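Local coordinates for protein glucanase (Clostridium thermocellum, PDB 5GXX) that probably hydrolyses internal beta-1,4-glucosidic bonds of cellulose as a family 9 endoglucanase of the Clostridium thermocellum cellulosome, at residues A[207-210]-A[214-217]; A[68-73]-A[253-258]; A[174-179]-A[218-223]; A[248-253]-A[266-271]. The protein carries 1 engineered substitution. One frame throughout, in Å; residues are numbered along the deposited sequence.

Contact 1 of 4, residues A[207-210]-A[214-217]; sequences WLYL and DRNY
Leu208 and Tyr217 meet side chain on ring in a helix-turn-helix, where helix 198-212 passes through a very short link into helix 215-224 within the (alpha/alpha)6 barrel of family 9 glycoside hydrolases. The CB of Leu208 stands almost straight above the middle of the Tyr217 ring, 3.6 Å from its centroid, in a CH-pi contact. Its branch then runs out along the same ring until CD1 comes to 3.6 Å from Tyr217 CE1. Leu208 also packs on Leu165, Ala168 and Phe172 of helix 162-178 and on Ala153 of helix 142-158. Tyr217 begins its approach at CB, which lies 3.7 Å from Tyr209 N. Tyr209 presents an edge instead. With CG anti to the backbone N (chi1 -173°), its ring swings over the turn, and Asp214 O lies at the ring edge, near its plane, 3.0 Å from Tyr209 CD1. Farther out, Tyr209 OH passes 3.9 Å from Arg215 CG, while the charged end of Arg215 goes to Asp219 in a salt bridge. The second helix is started by Asp214 as N-cap: Asn216 N donates to Asp214 OD1 at 3.0 Å, from its anti side and 35° out of the carboxylate plane.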
loop_
_atom_site.group_PDB
_atom_site.type_symbol
_atom_site.label_atom_id
_atom_site.label_comp_id
_atom_site.label_asym_id
_atom_site.label_seq_id
_atom_site.Cartn_x
_atom_site.Cartn_y
_atom_site.Cartn_z
ATOM N N TRP A 207 -27.873 24.380 46.258
ATOM C CA TRP A 207 -28.102 25.460 45.304
ATOM C C TRP A 207 -29.585 25.771 45.079
ATOM O O TRP A 207 -29.940 26.935 44.902
ATOM C CB TRP A 207 -27.387 25.200 43.969
ATOM C CG TRP A 207 -25.923 25.586 44.035
ATOM C CD1 TRP A 207 -24.844 24.753 43.920
ATOM C CD2 TRP A 207 -25.396 26.902 44.251
ATOM N NE1 TRP A 207 -23.674 25.474 44.042
ATOM C CE2 TRP A 207 -23.983 26.792 44.255
ATOM C CE3 TRP A 207 -25.974 28.165 44.447
ATOM C CZ2 TRP A 207 -23.140 27.893 44.446
ATOM C CZ3 TRP A 207 -25.133 29.263 44.635
ATOM C CH2 TRP A 207 -23.731 29.116 44.629
ATOM N N LEU A 208 -30.436 24.743 45.068
ATOM C CA LEU A 208 -31.884 24.960 44.999
ATOM C C LEU A 208 -32.446 25.686 46.226
ATOM O O LEU A 208 -33.338 26.530 46.086
ATOM C CB LEU A 208 -32.630 23.653 44.710
ATOM C CG LEU A 208 -32.561 23.179 43.255
ATOM C CD1 LEU A 208 -32.927 21.714 43.089
ATOM C CD2 LEU A 208 -33.356 24.079 42.297
ATOM N N TYR A 209 -31.917 25.394 47.411
ATOM C CA TYR A 209 -32.257 26.165 48.592
ATOM C C TYR A 209 -31.852 27.620 48.406
ATOM O O TYR A 209 -32.635 28.540 48.662
ATOM C CB TYR A 209 -31.569 25.612 49.842
ATOM C CG TYR A 209 -32.035 26.293 51.117
ATOM C CD1 TYR A 209 -33.388 26.335 51.416
ATOM C CD2 TYR A 209 -31.145 26.914 52.007
ATOM C CE1 TYR A 209 -33.861 26.951 52.571
ATOM C CE2 TYR A 209 -31.616 27.549 53.165
ATOM C CZ TYR A 209 -32.973 27.560 53.438
ATOM O OH TYR A 209 -33.492 28.153 54.575
ATOM N N LEU A 210 -30.620 27.827 47.948
ATOM C CA LEU A 210 -30.148 29.190 47.769
ATOM C C LEU A 210 -30.919 29.905 46.656
ATOM O O LEU A 210 -31.016 31.131 46.656
ATOM C CB LEU A 210 -28.632 29.215 47.528
ATOM C CG LEU A 210 -27.687 28.796 48.658
ATOM C CD1 LEU A 210 -26.249 28.921 48.136
ATOM C CD2 LEU A 210 -27.898 29.642 49.905
ATOM N N ASP A 214 -36.749 27.597 49.700
ATOM C CA ASP A 214 -37.703 26.548 50.026
ATOM C C ASP A 214 -36.990 25.566 50.939
ATOM O O ASP A 214 -35.974 24.967 50.569
ATOM C CB ASP A 214 -38.170 25.868 48.733
ATOM C CG ASP A 214 -39.235 24.806 48.948
ATOM O OD1 ASP A 214 -39.375 24.262 50.068
ATOM O OD2 ASP A 214 -39.940 24.512 47.953
ATOM N N ARG A 215 -37.537 25.426 52.138
ATOM C CA ARG A 215 -36.889 24.620 53.163
ATOM C C ARG A 215 -36.900 23.120 52.886
ATOM O O ARG A 215 -36.098 22.390 53.470
ATOM C CB ARG A 215 -37.441 24.960 54.540
ATOM C CG ARG A 215 -36.522 25.895 55.316
ATOM C CD ARG A 215 -36.550 25.497 56.769
ATOM N NE ARG A 215 -36.044 24.140 56.971
ATOM C CZ ARG A 215 -34.772 23.865 57.251
ATOM N NH1 ARG A 215 -33.901 24.857 57.364
ATOM N NH2 ARG A 215 -34.354 22.619 57.434
ATOM N N ASN A 216 -37.765 22.662 51.984
ATOM C CA ASN A 216 -37.719 21.266 51.557
ATOM C C ASN A 216 -36.346 20.909 51.010
ATOM O O ASN A 216 -35.833 19.828 51.299
ATOM C CB ASN A 216 -38.795 20.949 50.520
ATOM C CG ASN A 216 -40.190 21.143 51.065
ATOM O OD1 ASN A 216 -40.387 21.201 52.282
ATOM N ND2 ASN A 216 -41.169 21.252 50.170
ATOM N N TYR A 217 -35.771 21.835 50.246
ATOM C CA TYR A 217 -34.431 21.662 49.690
ATOM C C TYR A 217 -33.376 21.695 50.784
ATOM O O TYR A 217 -32.460 20.891 50.717
ATOM C CB TYR A 217 -34.097 22.675 48.591
ATOM C CG TYR A 217 -34.956 22.583 47.349
ATOM C CD1 TYR A 217 -34.927 21.463 46.523
ATOM C CD2 TYR A 217 -35.766 23.651 46.982
ATOM C CE1 TYR A 217 -35.713 21.387 45.372
ATOM C CE2 TYR A 217 -36.549 23.594 45.838
ATOM C CZ TYR A 217 -36.523 22.465 45.040
ATOM O OH TYR A 217 -37.311 22.447 43.915
#

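Contact 2 of 4, residues A[68-73]-A[253-258]; sequences LGWALY and MILLAR
Two aromatic rings of helix 58-75, those of Trp70 and Tyr73, confront Leu255 and Arg258 of helix 249-260. At the edge of the Tyr73 ring, near its plane, Arg258 NH2 stops 3.7 Å from Tyr73 CE2; with the guanidinium turned 51° from the ring, this is neither a stack nor a cation-pi contact. The Trp70 indole is approached at a slant by one methyl, Leu255 CD2, which lies 3.6 Å from Trp70 CZ2 and equally 3.6 Å from Trp70 NE1. Among its other neighbours, Trp207 and Phe310 each meet the indole edge-to-face. Trp70 and Tyr73 sit three residues apart on one side of their helix, and both hold CG anti to the backbone N, which sends the rings across toward the partner. This reach is needed, because the nearest CA atoms, those of Trp70 and Leu255, are 10.5 Å apart. The polar ends converge outside the two segments: Glu74 OE2 accepts from Trp70 NE1 and forms a salt bridge with Arg258 NH2, so one carboxylate oxygen probably helps to hold both the indole and the arginine tip in place. Helix 198-212 helps fill the gap, with Trp207 against Trp70, Tyr73 and Leu255, and helix 301-318 packs through Leu311 on Trp70 and Ile254 and through Val314 on Arg258.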
loop_
_atom_site.group_PDB
_atom_site.type_symbol
_atom_site.label_atom_id
_atom_site.label_comp_id
_atom_site.label_asym_id
_atom_site.label_seq_id
_atom_site.Cartn_x
_atom_site.Cartn_y
_atom_site.Cartn_z
ATOM N N LEU A 68 -18.622 28.417 37.330
ATOM C CA LEU A 68 -18.730 29.759 36.746
ATOM C C LEU A 68 -19.897 30.531 37.362
ATOM O O LEU A 68 -19.769 31.731 37.635
ATOM C CB LEU A 68 -18.860 29.718 35.224
ATOM C CG LEU A 68 -17.652 29.176 34.451
ATOM C CD1 LEU A 68 -17.789 29.502 32.959
ATOM C CD2 LEU A 68 -16.297 29.684 34.961
ATOM N N GLY A 69 -21.009 29.825 37.592
ATOM C CA GLY A 69 -22.164 30.410 38.269
ATOM C C GLY A 69 -21.795 30.827 39.678
ATOM O O GLY A 69 -22.141 31.938 40.108
ATOM N N TRP A 70 -21.056 29.966 40.379
ATOM C CA TRP A 70 -20.680 30.248 41.762
ATOM C C TRP A 70 -19.784 31.484 41.783
ATOM O O TRP A 70 -19.938 32.325 42.673
ATOM C CB TRP A 70 -20.034 29.024 42.426
ATOM C CG TRP A 70 -19.888 29.097 43.925
ATOM C CD1 TRP A 70 -20.386 30.060 44.747
ATOM C CD2 TRP A 70 -19.220 28.150 44.779
ATOM N NE1 TRP A 70 -20.052 29.792 46.055
ATOM C CE2 TRP A 70 -19.338 28.621 46.101
ATOM C CE3 TRP A 70 -18.493 26.968 44.545
ATOM C CZ2 TRP A 70 -18.782 27.939 47.191
ATOM C CZ3 TRP A 70 -17.956 26.290 45.621
ATOM C CH2 TRP A 70 -18.079 26.787 46.927
ATOM N N ALA A 71 -18.876 31.604 40.810
ATOM C CA ALA A 71 -18.020 32.790 40.722
ATOM C C ALA A 71 -18.850 34.078 40.643
ATOM O O ALA A 71 -18.572 35.060 41.346
ATOM C CB ALA A 71 -17.076 32.669 39.545
ATOM N N LEU A 72 -19.872 34.059 39.793
ATOM C CA LEU A 72 -20.762 35.200 39.643
ATOM C C LEU A 72 -21.575 35.429 40.909
ATOM O O LEU A 72 -21.793 36.583 41.287
ATOM C CB LEU A 72 -21.683 35.011 38.430
ATOM C CG LEU A 72 -21.052 35.187 37.042
ATOM C CD1 LEU A 72 -21.963 34.658 35.931
ATOM C CD2 LEU A 72 -20.644 36.630 36.728
ATOM N N TYR A 73 -22.019 34.350 41.560
ATOM C CA TYR A 73 -22.837 34.432 42.770
ATOM C C TYR A 73 -22.095 35.125 43.908
ATOM O O TYR A 73 -22.681 35.915 44.644
ATOM C CB TYR A 73 -23.319 33.034 43.186
ATOM C CG TYR A 73 -24.207 32.981 44.407
ATOM C CD1 TYR A 73 -25.593 33.164 44.310
ATOM C CD2 TYR A 73 -23.676 32.698 45.660
ATOM C CE1 TYR A 73 -26.408 33.102 45.438
ATOM C CE2 TYR A 73 -24.479 32.625 46.785
ATOM C CZ TYR A 73 -25.848 32.836 46.669
ATOM O OH TYR A 73 -26.620 32.760 47.812
ATOM N N MET A 253 -20.559 21.938 51.773
ATOM C CA MET A 253 -20.427 22.090 53.220
ATOM C C MET A 253 -20.118 23.547 53.594
ATOM O O MET A 253 -20.647 24.086 54.578
ATOM C CB MET A 253 -19.367 21.136 53.787
ATOM C CG MET A 253 -19.682 19.630 53.631
ATOM S SD MET A 253 -21.155 19.039 54.525
ATOM C CE MET A 253 -20.449 18.730 56.140
ATOM N N ILE A 254 -19.288 24.194 52.779
ATOM C CA ILE A 254 -18.974 25.603 52.960
ATOM C C ILE A 254 -20.226 26.461 52.804
ATOM O O ILE A 254 -20.479 27.332 53.636
ATOM C CB ILE A 254 -17.807 26.042 52.044
ATOM C CG1 ILE A 254 -16.496 25.467 52.599
ATOM C CG2 ILE A 254 -17.738 27.562 51.903
ATOM C CD1 ILE A 254 -15.345 25.544 51.614
ATOM N N LEU A 255 -21.009 26.189 51.763
ATOM C CA LEU A 255 -22.255 26.906 51.544
ATOM C C LEU A 255 -23.229 26.672 52.693
ATOM O O LEU A 255 -23.932 27.596 53.093
ATOM C CB LEU A 255 -22.896 26.491 50.211
ATOM C CG LEU A 255 -22.120 26.845 48.944
ATOM C CD1 LEU A 255 -22.754 26.146 47.743
ATOM C CD2 LEU A 255 -22.010 28.355 48.727
ATOM N N LEU A 256 -23.278 25.457 53.232
ATOM C CA LEU A 256 -24.196 25.138 54.330
ATOM C C LEU A 256 -23.757 25.686 55.687
ATOM O O LEU A 256 -24.594 25.932 56.559
ATOM C CB LEU A 256 -24.402 23.630 54.438
ATOM C CG LEU A 256 -25.323 22.963 53.410
ATOM C CD1 LEU A 256 -25.509 21.516 53.838
ATOM C CD2 LEU A 256 -26.691 23.653 53.363
ATOM N N ALA A 257 -22.446 25.866 55.863
ATOM C CA ALA A 257 -21.906 26.583 57.018
ATOM C C ALA A 257 -22.405 28.019 56.998
ATOM O O ALA A 257 -22.888 28.521 58.015
ATOM C CB ALA A 257 -20.378 26.562 57.006
ATOM N N ARG A 258 -22.291 28.675 55.845
ATOM C CA ARG A 258 -22.803 30.038 55.720
ATOM C C ARG A 258 -24.327 30.098 55.903
ATOM O O ARG A 258 -24.832 30.960 56.631
ATOM C CB ARG A 258 -22.318 30.693 54.426
ATOM C CG ARG A 258 -22.699 32.154 54.256
ATOM C CD ARG A 258 -21.952 32.773 53.091
ATOM N NE ARG A 258 -22.366 32.161 51.826
ATOM C CZ ARG A 258 -21.797 32.390 50.649
ATOM N NH1 ARG A 258 -20.780 33.229 50.543
ATOM N NH2 ARG A 258 -22.268 31.783 49.570
#

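Contact 3 of 4, residues A[174-179]-A[218-223]; sequences LADATR and LDKAES
A surface salt-bridge network of Asp176, Arg179 and Lys220 ties the C-terminal end of helix 162-178 to helix 215-224, two helices of the (alpha/alpha)6 barrel. Its hub is the Asp176 carboxylate, both of whose oxygens are engaged. Lys220 comes from the opposite direction, its chain bent at chi2 (-90°) and extended beyond it, and NZ donates to the syn lone pair of Asp176 OD2 at 2.7 Å. The other oxygen is served from within its own segment: Arg179 NH2 reaches Asp176 OD1 at 2.9 Å, with the acceptor nearly in the guanidinium plane and the bond fairly straight at 161°. Arg179 NE adds only weak bonds, to the same OD1 and to the Asp176 carbonyl. Tyr224 OH, just beyond the second segment, also bonds to OD1, which should help to hold the carboxylate in place.

Arg179 is the first residue to leave the helix, with a positive phi of 38°, and its chain, extended from CG to NE, doubles back beside Asp176. Arg179 NH2 and Lys220 NZ stand 3.7 Å apart around the shared anion, whose negative charge probably makes their proximity tolerable. A water accepts from Arg179 NH2 at 2.7 Å and, weakly, from Lys220 NZ at 3.4 Å, linking the two cations. The arginine also packs on Phe197 and Trp198, close in sequence to the calcium ligands Ser195, Gly196 and Asp199. On the lysine helix, Ser223 OG donates to Lys220 O at 2.7 Å, in the carbonyl plane and on a lone pair.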
loop_
_atom_site.group_PDB
_atom_site.type_symbol
_atom_site.label_atom_id
_atom_site.label_comp_id
_atom_site.label_asym_id
_atom_site.label_seq_id
_atom_site.Cartn_x
_atom_site.Cartn_y
_atom_site.Cartn_z
ATOM N N LEU A 174 -35.461 14.163 39.026
ATOM C CA LEU A 174 -35.107 12.935 38.317
ATOM C C LEU A 174 -33.919 12.278 38.993
ATOM O O LEU A 174 -33.895 11.076 39.226
ATOM C CB LEU A 174 -34.779 13.200 36.843
ATOM C CG LEU A 174 -34.173 12.054 36.020
ATOM C CD1 LEU A 174 -35.132 10.875 35.958
ATOM C CD2 LEU A 174 -33.764 12.469 34.609
ATOM N N ALA A 175 -32.913 13.081 39.302
ATOM C CA ALA A 175 -31.711 12.545 39.915
ATOM C C ALA A 175 -32.009 11.950 41.280
ATOM O O ALA A 175 -31.485 10.896 41.639
ATOM C CB ALA A 175 -30.672 13.647 40.032
ATOM N N ASP A 176 -32.873 12.640 42.018
ATOM C CA ASP A 176 -33.243 12.252 43.371
ATOM C C ASP A 176 -34.177 11.036 43.411
ATOM O O ASP A 176 -34.215 10.305 44.399
ATOM C CB ASP A 176 -33.877 13.459 44.071
ATOM C CG ASP A 176 -34.106 13.250 45.557
ATOM O OD1 ASP A 176 -33.222 12.701 46.253
ATOM O OD2 ASP A 176 -35.174 13.713 46.029
ATOM N N ALA A 177 -34.911 10.803 42.328
ATOM C CA ALA A 177 -35.838 9.672 42.271
ATOM C C ALA A 177 -35.070 8.433 41.811
ATOM O O ALA A 177 -35.351 7.324 42.265
ATOM C CB ALA A 177 -36.974 9.987 41.319
ATOM N N THR A 178 -34.079 8.638 40.943
ATOM C CA THR A 178 -33.298 7.564 40.329
ATOM C C THR A 178 -32.298 6.935 41.304
ATOM O O THR A 178 -32.094 5.720 41.302
ATOM C CB THR A 178 -32.553 8.071 39.074
ATOM O OG1 THR A 178 -33.482 8.577 38.112
ATOM C CG2 THR A 178 -31.720 6.987 38.413
ATOM N N ARG A 179 -31.654 7.765 42.122
ATOM C CA ARG A 179 -30.664 7.296 43.094
ATOM C C ARG A 179 -29.786 6.152 42.598
ATOM O O ARG A 179 -29.600 5.132 43.266
ATOM C CB ARG A 179 -31.280 7.017 44.465
ATOM C CG ARG A 179 -31.673 8.319 45.121
ATOM C CD ARG A 179 -32.376 8.172 46.445
ATOM N NE ARG A 179 -32.808 9.484 46.916
ATOM C CZ ARG A 179 -33.153 9.747 48.170
ATOM N NH1 ARG A 179 -33.109 8.783 49.081
ATOM N NH2 ARG A 179 -33.533 10.968 48.522
ATOM N N LEU A 218 -33.481 22.564 51.790
ATOM C CA LEU A 218 -32.532 22.499 52.915
ATOM C C LEU A 218 -32.647 21.182 53.684
ATOM O O LEU A 218 -31.640 20.573 54.060
ATOM C CB LEU A 218 -32.666 23.683 53.883
ATOM C CG LEU A 218 -31.651 23.788 55.035
ATOM C CD1 LEU A 218 -30.209 23.541 54.626
ATOM C CD2 LEU A 218 -31.761 25.128 55.735
ATOM N N ASP A 219 -33.874 20.719 53.903
ATOM C CA ASP A 219 -34.071 19.447 54.589
ATOM C C ASP A 219 -33.501 18.263 53.832
ATOM O O ASP A 219 -32.873 17.390 54.436
ATOM C CB ASP A 219 -35.553 19.221 54.868
ATOM C CG ASP A 219 -36.025 20.017 56.058
ATOM O OD1 ASP A 219 -35.163 20.432 56.861
ATOM O OD2 ASP A 219 -37.245 20.221 56.196
ATOM N N LYS A 220 -33.722 18.248 52.522
ATOM C CA LYS A 220 -33.102 17.270 51.631
ATOM C C LYS A 220 -31.574 17.308 51.757
ATOM O O LYS A 220 -30.923 16.283 51.974
ATOM C CB LYS A 220 -33.530 17.538 50.182
ATOM C CG LYS A 220 -34.945 17.089 49.844
ATOM C CD LYS A 220 -34.916 15.650 49.352
ATOM C CE LYS A 220 -36.281 15.129 48.932
ATOM N NZ LYS A 220 -36.089 13.699 48.580
ATOM N N ALA A 221 -31.010 18.501 51.611
ATOM C CA ALA A 221 -29.555 18.671 51.684
ATOM C C ALA A 221 -29.001 18.039 52.959
ATOM O O ALA A 221 -28.093 17.198 52.908
ATOM C CB ALA A 221 -29.193 20.153 51.610
ATOM N N GLU A 222 -29.586 18.422 54.092
ATOM C CA GLU A 222 -29.120 17.937 55.390
ATOM C C GLU A 222 -29.291 16.429 55.559
ATOM O O GLU A 222 -28.475 15.788 56.221
ATOM C CB GLU A 222 -29.720 18.758 56.534
ATOM C CG GLU A 222 -29.343 20.230 56.425
ATOM C CD GLU A 222 -29.477 21.011 57.712
ATOM O OE1 GLU A 222 -30.615 21.436 58.034
ATOM O OE2 GLU A 222 -28.441 21.224 58.386
ATOM N N SER A 223 -30.284 15.859 54.881
ATOM C CA SER A 223 -30.524 14.418 54.877
ATOM C C SER A 223 -29.460 13.610 54.129
ATOM O O SER A 223 -29.319 12.404 54.337
ATOM C CB SER A 223 -31.912 14.120 54.299
ATOM O OG SER A 223 -31.897 13.967 52.889
HETATM O O HOH W 1 -35.060 11.253 50.696
#

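Contact 4 of 4, residues A[248-253]-A[266-271]; sequences CHYGAM and HKFAQM
Phe268 reaches from helix 263-276 into the first turns of helix 249-260, and Met253, Tyr250 and His249 receive it in sequence. At its base, Phe268 CB has Met253 CE 3.8 Å away, the methyl having been brought back by bends at chi2 and chi3 of the methionine. The phenyl ring follows with CG anti to the backbone N (chi1 176°), directed at the other helix. Phe268 CD2 packs tightly on Met253 CB at 3.4 Å, and Met253 CG stands over the same face, 4.0 Å from the Phe268 ring centroid, in a CH-pi contact. Met253 SD lies above that face too, at 5.1 Å from the Phe268 centroid, a rather distant Met-aromatic contact. At the tip, Tyr250 CD1 lies at the edge of the phenyl ring, near its plane, 3.9 Å from Phe268 CZ, and His249 NE2 is 3.8 Å from the same CZ; the imidazole and phenyl planes are inclined by 52°, so the rings do not stack. Here the helical segments 249-253 and 266-271 run more antiparallel than parallel, with 129° between their directions and axes 9.6 Å apart at closest. Asp247, which bonds to His249 ND1, follows the calcium ligand Asp246. Across the contact itself the cohesion is apolar and aromatic, while the ring nitrogens of this buried histidine are satisfied by Asp247 and the Glu238 carbonyl, outside the two segments.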
loop_
_atom_site.group_PDB
_atom_site.type_symbol
_atom_site.label_atom_id
_atom_site.label_comp_id
_atom_site.label_asym_id
_atom_site.label_seq_id
_atom_site.Cartn_x
_atom_site.Cartn_y
_atom_site.Cartn_z
ATOM N N CYS A 248 -18.460 17.526 44.704
ATOM C CA CYS A 248 -18.684 18.893 45.141
ATOM C C CYS A 248 -19.148 18.995 46.591
ATOM O O CYS A 248 -19.596 20.060 47.015
ATOM C CB CYS A 248 -19.695 19.574 44.208
ATOM S SG CYS A 248 -19.060 19.994 42.578
ATOM N N HIS A 249 -19.051 17.928 47.386
ATOM C CA HIS A 249 -19.512 18.031 48.776
ATOM C C HIS A 249 -18.727 19.042 49.589
ATOM O O HIS A 249 -19.283 19.668 50.484
ATOM C CB HIS A 249 -19.676 16.706 49.550
ATOM C CG HIS A 249 -18.407 16.133 50.108
ATOM N ND1 HIS A 249 -17.610 15.280 49.378
ATOM C CD2 HIS A 249 -17.849 16.207 51.343
ATOM C CE1 HIS A 249 -16.596 14.879 50.129
ATOM N NE2 HIS A 249 -16.703 15.446 51.320
ATOM N N TYR A 250 -17.448 19.194 49.250
ATOM C CA TYR A 250 -16.550 20.125 49.939
ATOM C C TYR A 250 -17.136 21.533 49.910
ATOM O O TYR A 250 -17.316 22.172 50.949
ATOM C CB TYR A 250 -15.140 20.105 49.307
ATOM C CG TYR A 250 -14.629 18.680 49.183
ATOM C CD1 TYR A 250 -14.019 18.055 50.266
ATOM C CD2 TYR A 250 -14.807 17.945 48.008
ATOM C CE1 TYR A 250 -13.581 16.739 50.182
ATOM C CE2 TYR A 250 -14.382 16.622 47.925
ATOM C CZ TYR A 250 -13.783 16.028 49.013
ATOM O OH TYR A 250 -13.373 14.717 48.957
ATOM N N GLY A 251 -17.442 22.017 48.711
ATOM C CA GLY A 251 -18.016 23.345 48.523
ATOM C C GLY A 251 -19.417 23.428 49.097
ATOM O O GLY A 251 -19.795 24.471 49.637
ATOM N N ALA A 252 -20.187 22.342 48.988
ATOM C CA ALA A 252 -21.532 22.340 49.557
ATOM C C ALA A 252 -21.520 22.539 51.073
ATOM O O ALA A 252 -22.375 23.244 51.598
ATOM C CB ALA A 252 -22.281 21.079 49.164
ATOM N N MET A 253 -20.559 21.938 51.773
ATOM C CA MET A 253 -20.427 22.090 53.220
ATOM C C MET A 253 -20.118 23.547 53.594
ATOM O O MET A 253 -20.647 24.086 54.578
ATOM C CB MET A 253 -19.367 21.136 53.787
ATOM C CG MET A 253 -19.682 19.630 53.631
ATOM S SD MET A 253 -21.155 19.039 54.525
ATOM C CE MET A 253 -20.449 18.730 56.140
ATOM N N HIS A 266 -19.037 24.102 59.900
ATOM C CA HIS A 266 -17.837 24.885 60.166
ATOM C C HIS A 266 -16.661 24.000 60.549
ATOM O O HIS A 266 -15.539 24.189 60.058
ATOM C CB HIS A 266 -18.095 25.965 61.226
ATOM C CG HIS A 266 -18.828 27.149 60.690
ATOM N ND1 HIS A 266 -18.236 28.083 59.867
ATOM C CD2 HIS A 266 -20.115 27.546 60.844
ATOM C CE1 HIS A 266 -19.120 29.007 59.537
ATOM N NE2 HIS A 266 -20.271 28.698 60.111
ATOM N N LYS A 267 -16.929 23.002 61.384
ATOM C CA LYS A 267 -15.926 22.013 61.746
ATOM C C LYS A 267 -15.379 21.316 60.507
ATOM O O LYS A 267 -14.149 21.169 60.387
ATOM C CB LYS A 267 -16.481 20.979 62.728
ATOM C CG LYS A 267 -15.528 19.847 63.072
ATOM C CD LYS A 267 -16.097 18.945 64.163
ATOM C CE LYS A 267 -15.090 17.866 64.536
ATOM N NZ LYS A 267 -15.465 17.206 65.817
ATOM N N PHE A 268 -16.283 20.876 59.633
ATOM C CA PHE A 268 -15.868 20.241 58.382
ATOM C C PHE A 268 -15.019 21.163 57.510
ATOM O O PHE A 268 -13.948 20.739 57.064
ATOM C CB PHE A 268 -17.046 19.702 57.560
ATOM C CG PHE A 268 -16.598 19.147 56.234
ATOM C CD1 PHE A 268 -16.184 17.830 56.149
ATOM C CD2 PHE A 268 -16.475 19.976 55.123
ATOM C CE1 PHE A 268 -15.717 17.314 54.940
ATOM C CE2 PHE A 268 -16.014 19.473 53.914
ATOM C CZ PHE A 268 -15.623 18.142 53.829
ATOM N N ALA A 269 -15.481 22.389 57.264
ATOM C CA ALA A 269 -14.787 23.330 56.383
ATOM C C ALA A 269 -13.383 23.585 56.918
ATOM O O ALA A 269 -12.445 23.638 56.130
ATOM C CB ALA A 269 -15.564 24.643 56.267
ATOM N N GLN A 270 -13.234 23.749 58.234
ATOM C CA GLN A 270 -11.931 24.048 58.826
ATOM C C GLN A 270 -10.990 22.840 58.788
ATOM O O GLN A 270 -9.791 22.993 58.542
ATOM C CB GLN A 270 -12.077 24.634 60.240
ATOM C CG GLN A 270 -12.708 26.013 60.229
ATOM C CD GLN A 270 -13.166 26.496 61.588
ATOM O OE1 GLN A 270 -12.645 26.077 62.628
ATOM N NE2 GLN A 270 -14.147 27.391 61.589
ATOM N N MET A 271 -11.535 21.642 58.978
ATOM C CA MET A 271 -10.737 20.416 58.880
ATOM C C MET A 271 -10.216 20.227 57.442
ATOM O O MET A 271 -9.008 20.007 57.199
ATOM C CB MET A 271 -11.583 19.209 59.311
ATOM C CG MET A 271 -10.851 17.875 59.249
ATOM S SD MET A 271 -11.909 16.513 59.796
ATOM C CE MET A 271 -12.824 17.262 61.144
#

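All four contacts lie in the family 9 catalytic barrel, on one side of the chain's centre, with centres 11 to 19 Å apart. Contact 2 closes a long loop, from helix 58-75 to helix 249-260, that encloses contact 3, which in turn encloses contact 1; contact 4 follows these two in series and crosses contact 2. Contacts 1 and 3 share helix 215-224; contacts 2 and 4 share helix 249-260 and Met253. Contacts 1 and 4 join successive helices, whereas contacts 2 and 3 join helices farther apart in the chain. Packing thus runs from contact 4 through contact 2 to contacts 1 and 3, the last two at the surface.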